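Local atomic coordinates of sensor protein kinase WalK (Staphylococcus aureus, PDB entry 4YWZ), a protein that acts as an essential membrane sensor histidine kinase of the WalKR two-component system, its extracellular receptor domain probably sensing a signal outside the cell. Residues R63-D66 with I70-A73; I122-D127 with G132-E137. The protein carries 1 engineered substitution. All blocks are in the same frame, centred on the assembly; numbering follows the deposited sequence.

Interaction 1: residues R63-D66 with I70-A73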
# COMPACT_ATOMS: atom_id res chain seq x y z
N ARG A 63 -17.32 1.11 -8.88
CA ARG A 63 -18.69 1.22 -9.38
C ARG A 63 -19.56 0.24 -8.57
O ARG A 63 -19.10 -0.81 -8.14
CB ARG A 63 -18.82 0.87 -10.81
CG ARG A 63 -17.86 1.67 -11.73
CD ARG A 63 -17.86 1.26 -13.18
NE ARG A 63 -16.85 2.02 -13.92
CZ ARG A 63 -16.31 1.63 -15.07
NH1 ARG A 63 -16.79 0.53 -15.73
NH2 ARG A 63 -15.32 2.35 -15.60
N PHE A 64 -20.80 0.61 -8.37
CA PHE A 64 -21.84 -0.29 -7.89
C PHE A 64 -22.85 -0.53 -9.02
O PHE A 64 -23.32 0.37 -9.67
CB PHE A 64 -22.54 0.23 -6.63
CG PHE A 64 -23.64 -0.71 -6.14
CD1 PHE A 64 -23.34 -1.84 -5.47
CD2 PHE A 64 -25.00 -0.46 -6.52
CE1 PHE A 64 -24.35 -2.78 -5.10
CE2 PHE A 64 -25.99 -1.41 -6.17
CZ PHE A 64 -25.64 -2.51 -5.43
N ILE A 65 -23.04 -1.81 -9.30
CA ILE A 65 -23.78 -2.36 -10.42
C ILE A 65 -24.90 -3.25 -9.86
O ILE A 65 -24.66 -4.12 -8.99
CB ILE A 65 -22.87 -3.14 -11.38
CG1 ILE A 65 -21.80 -2.18 -11.94
CG2 ILE A 65 -23.71 -3.83 -12.45
CD1 ILE A 65 -20.61 -2.94 -12.35
N ASP A 66 -26.12 -3.04 -10.33
CA ASP A 66 -27.22 -3.78 -9.72
C ASP A 66 -27.36 -5.15 -10.35
O ASP A 66 -26.64 -5.54 -11.25
CB ASP A 66 -28.59 -2.97 -9.72
CG ASP A 66 -29.22 -2.86 -11.08
OD1 ASP A 66 -28.90 -3.57 -12.00
OD2 ASP A 66 -30.17 -2.03 -11.23
N ILE A 70 -27.02 -2.87 -14.35
CA ILE A 70 -27.05 -1.43 -14.57
C ILE A 70 -26.09 -0.75 -13.62
O ILE A 70 -26.07 -1.07 -12.40
CB ILE A 70 -28.48 -0.91 -14.26
CG1 ILE A 70 -29.53 -1.57 -15.17
CG2 ILE A 70 -28.51 0.61 -14.41
CD1 ILE A 70 -29.25 -1.35 -16.60
N ILE A 71 -25.26 0.14 -14.17
CA ILE A 71 -24.35 0.94 -13.39
C ILE A 71 -25.15 1.97 -12.61
O ILE A 71 -25.77 2.87 -13.20
CB ILE A 71 -23.27 1.56 -14.22
CG1 ILE A 71 -22.43 0.47 -14.88
CG2 ILE A 71 -22.35 2.42 -13.37
CD1 ILE A 71 -21.59 0.89 -16.06
N ILE A 72 -25.10 1.86 -11.29
CA ILE A 72 -25.89 2.73 -10.37
C ILE A 72 -25.10 3.90 -9.93
O ILE A 72 -25.63 5.08 -9.79
CB ILE A 72 -26.36 1.88 -9.14
CG1 ILE A 72 -27.28 0.72 -9.53
CG2 ILE A 72 -27.09 2.74 -8.10
CD1 ILE A 72 -28.44 1.16 -10.40
N ALA A 73 -23.80 3.69 -9.69
CA ALA A 73 -22.98 4.73 -9.07
C ALA A 73 -21.53 4.45 -9.45
O ALA A 73 -21.12 3.32 -9.60
CB ALA A 73 -23.09 4.70 -7.58

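Interaction 2: residues I122-D127 with G132-E137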
# COMPACT_ATOMS: atom_id res chain seq x y z
N ILE A 122 -16.58 -7.91 -6.19
CA ILE A 122 -17.19 -8.58 -5.01
C ILE A 122 -18.68 -8.34 -5.03
O ILE A 122 -19.19 -7.24 -5.05
CB ILE A 122 -16.55 -8.19 -3.66
CG1 ILE A 122 -17.26 -8.97 -2.53
CG2 ILE A 122 -16.51 -6.71 -3.43
CD1 ILE A 122 -16.60 -8.85 -1.17
N PRO A 123 -19.44 -9.46 -5.10
CA PRO A 123 -20.88 -9.29 -5.06
C PRO A 123 -21.35 -8.87 -3.67
O PRO A 123 -20.78 -9.33 -2.69
CB PRO A 123 -21.42 -10.72 -5.39
CG PRO A 123 -20.35 -11.68 -5.14
CD PRO A 123 -19.05 -10.86 -5.28
N VAL A 124 -22.40 -8.07 -3.65
CA VAL A 124 -23.07 -7.58 -2.44
C VAL A 124 -24.26 -8.50 -2.18
O VAL A 124 -25.06 -8.68 -3.08
CB VAL A 124 -23.47 -6.13 -2.49
CG1 VAL A 124 -24.10 -5.70 -1.18
CG2 VAL A 124 -22.26 -5.26 -2.86
N LYS A 125 -24.26 -9.14 -0.99
CA LYS A 125 -25.40 -10.07 -0.61
C LYS A 125 -26.14 -9.49 0.54
O LYS A 125 -25.54 -8.95 1.50
CB LYS A 125 -24.90 -11.44 -0.27
CG LYS A 125 -24.23 -12.16 -1.43
CD LYS A 125 -23.78 -13.50 -1.06
CE LYS A 125 -23.23 -14.21 -2.24
NZ LYS A 125 -22.71 -15.54 -1.83
N VAL A 126 -27.49 -9.55 0.48
CA VAL A 126 -28.32 -9.17 1.59
C VAL A 126 -29.23 -10.41 1.81
O VAL A 126 -29.79 -10.93 0.85
CB VAL A 126 -29.18 -8.02 1.24
CG1 VAL A 126 -30.17 -7.70 2.38
CG2 VAL A 126 -28.29 -6.83 0.87
N ASP A 127 -29.25 -10.89 3.04
CA ASP A 127 -30.01 -12.14 3.33
C ASP A 127 -29.65 -13.24 2.43
O ASP A 127 -30.51 -13.97 1.97
CB ASP A 127 -31.50 -11.81 3.31
CG ASP A 127 -32.41 -12.96 3.88
OD1 ASP A 127 -31.90 -13.55 4.84
OD2 ASP A 127 -33.50 -13.31 3.32
N GLY A 132 -26.28 -6.96 -6.11
CA GLY A 132 -25.40 -6.04 -6.95
C GLY A 132 -23.99 -6.46 -6.79
O GLY A 132 -23.72 -7.52 -6.23
N ASN A 133 -23.08 -5.71 -7.41
CA ASN A 133 -21.71 -6.04 -7.45
C ASN A 133 -20.88 -4.76 -7.32
O ASN A 133 -21.25 -3.73 -7.89
CB ASN A 133 -21.34 -6.73 -8.77
CG ASN A 133 -19.88 -7.03 -8.90
OD1 ASN A 133 -19.36 -7.94 -8.27
ND2 ASN A 133 -19.18 -6.20 -9.72
N ILE A 134 -19.81 -4.89 -6.54
CA ILE A 134 -18.84 -3.80 -6.40
C ILE A 134 -17.71 -4.16 -7.39
O ILE A 134 -17.08 -5.23 -7.30
CB ILE A 134 -18.26 -3.78 -4.94
CG1 ILE A 134 -19.35 -3.33 -3.97
CG2 ILE A 134 -16.97 -2.91 -4.89
CD1 ILE A 134 -19.00 -3.64 -2.51
N TYR A 135 -17.44 -3.28 -8.36
CA TYR A 135 -16.38 -3.40 -9.32
C TYR A 135 -15.30 -2.35 -8.97
O TYR A 135 -15.63 -1.19 -8.79
CB TYR A 135 -16.97 -3.03 -10.69
CG TYR A 135 -15.99 -2.77 -11.83
CD1 TYR A 135 -15.57 -1.50 -12.06
CD2 TYR A 135 -15.59 -3.78 -12.69
CE1 TYR A 135 -14.71 -1.21 -13.13
CE2 TYR A 135 -14.79 -3.52 -13.77
CZ TYR A 135 -14.31 -2.20 -13.95
OH TYR A 135 -13.43 -1.88 -14.98
N ILE A 136 -14.08 -2.79 -8.86
CA ILE A 136 -12.96 -1.94 -8.45
C ILE A 136 -11.87 -2.06 -9.50
O ILE A 136 -11.45 -3.14 -9.88
CB ILE A 136 -12.43 -2.32 -7.10
CG1 ILE A 136 -13.49 -2.16 -6.05
CG2 ILE A 136 -11.19 -1.50 -6.75
CD1 ILE A 136 -13.07 -2.67 -4.71
N GLU A 137 -11.39 -0.88 -9.97
CA GLU A 137 -10.09 -0.76 -10.75
C GLU A 137 -9.06 -0.22 -9.75
O GLU A 137 -9.28 0.84 -9.11
CB GLU A 137 -10.19 0.19 -11.94
CG GLU A 137 -11.08 -0.33 -13.02
CD GLU A 137 -11.19 0.60 -14.28
OE1 GLU A 137 -10.47 1.65 -14.30
OE2 GLU A 137 -12.10 0.30 -15.08

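Interaction 1: residues R63-D66 with I70-A73
D66 and I70 meet at the turn end of the hairpin formed by strands 59-66 and 71-74. The I70 amide reaches D66 OD1 at 3.1 Å, coming from above the carboxylate plane, 52° out of it, while D66 N returns a bond to I70 O (2.9 Å). The carboxylate can take this bond because CG of D66 sits between its own backbone N and carbonyl carbon (chi1 72°), which folds it back over the turn. There I70 CB lies against both oxygens, and OD1 also accepts a weak bond from D68 N.

Beyond the I65-I71 pair, I72 and A73 both face F64, a classic beta bulge. F64 O takes a short, fairly straight bond from I72 N (2.8 Å) and a weak one from A73 N, and F64 N donates to A73 O (3.0 Å). With CG opposite its own amide nitrogen (chi1 179°), F64 runs alongside I72, whose CB meets the ring edge near its plane at CD2 (3.8 Å). CD1 of I72 reaches across to D66 OD2. I65 and I71 point together to the other face, touching through their CG1 atoms at 4.0 Å. R63 brings its CA to A73 O, but its guanidinium turns to E61. The I70 amide, with D68 N, thus limits rotation of the D66 carboxylate, and the shared F64 carbonyl accommodates the bulge's extra residue.

Interaction 2: residues I122-D127 with G132-E137
The beta hairpin of strands 114-126 and 129-138 supplies two neighbouring strands of the antiparallel sheet in this Cache-family receptor domain, and here its paired backbones are joined within the buried interior. I122 and I134 form a hydrogen-bonded antiparallel pair: I122 N donates to I134 O, and I134 N donates back to I122 O, both at 2.9 Å, the second bond nearly straight at 172°. V124 N also donates to G132 O (2.9 Å).

On the face carrying I122, V124 and I134, the branched side chains pack together. The I122 CG2 methyl, held between its backbone N and carbonyl carbon while CG1 extends away (chi1 -179°), lies against I134 CB at 3.7 Å. I134 sends CG1 beside its own amide nitrogen, and its CD1 tip meets V124 CG2 at 3.7 Å. I30 of helix 7-37 and F64 of strand 59-66 pack on V124, while I62 touches I134.

P123 and N133 share the other face as a non-hydrogen-bonded pair, in which P123 CA makes a CA-H...O contact with G132 O (3.5 Å). N133 OD1 comes within 3.3 Å of I122 O without a bond, since both are acceptors; its amide nitrogen is held by N121 OD1, and V92, A95 and L96 of helix 90-98 pack against the side chain. Farther along, Y135 OH donates to the anti lone pair of E137 OE2 (2.6 Å), an oxygen that also forms a salt bridge with K108. An antiparallel sheet with helices packed on both its faces is characteristic of the PAS-like Cache fold of extracellular sensor domains.

Both interactions are hairpin pairings in one antiparallel sheet, and they meet where strand 59-66 adjoins strand 129-138: N133 N lies 2.7 Å from I65 O and R63 N 2.9 Å from Y135 O, both probable hydrogen bonds. The F64 ring bridges them too, packing on G132 and N133. Interaction 1 involves an outermost strand, 71-74, and is only partly buried; its register shifts by one residue at a bulge, and a carboxylate finishes the pairing at the turn. Interaction 2, whose touching residues are all buried, keeps an unshifted register and relies on main-chain bonds and aliphatic packing. The two centres lie about 9 Å apart.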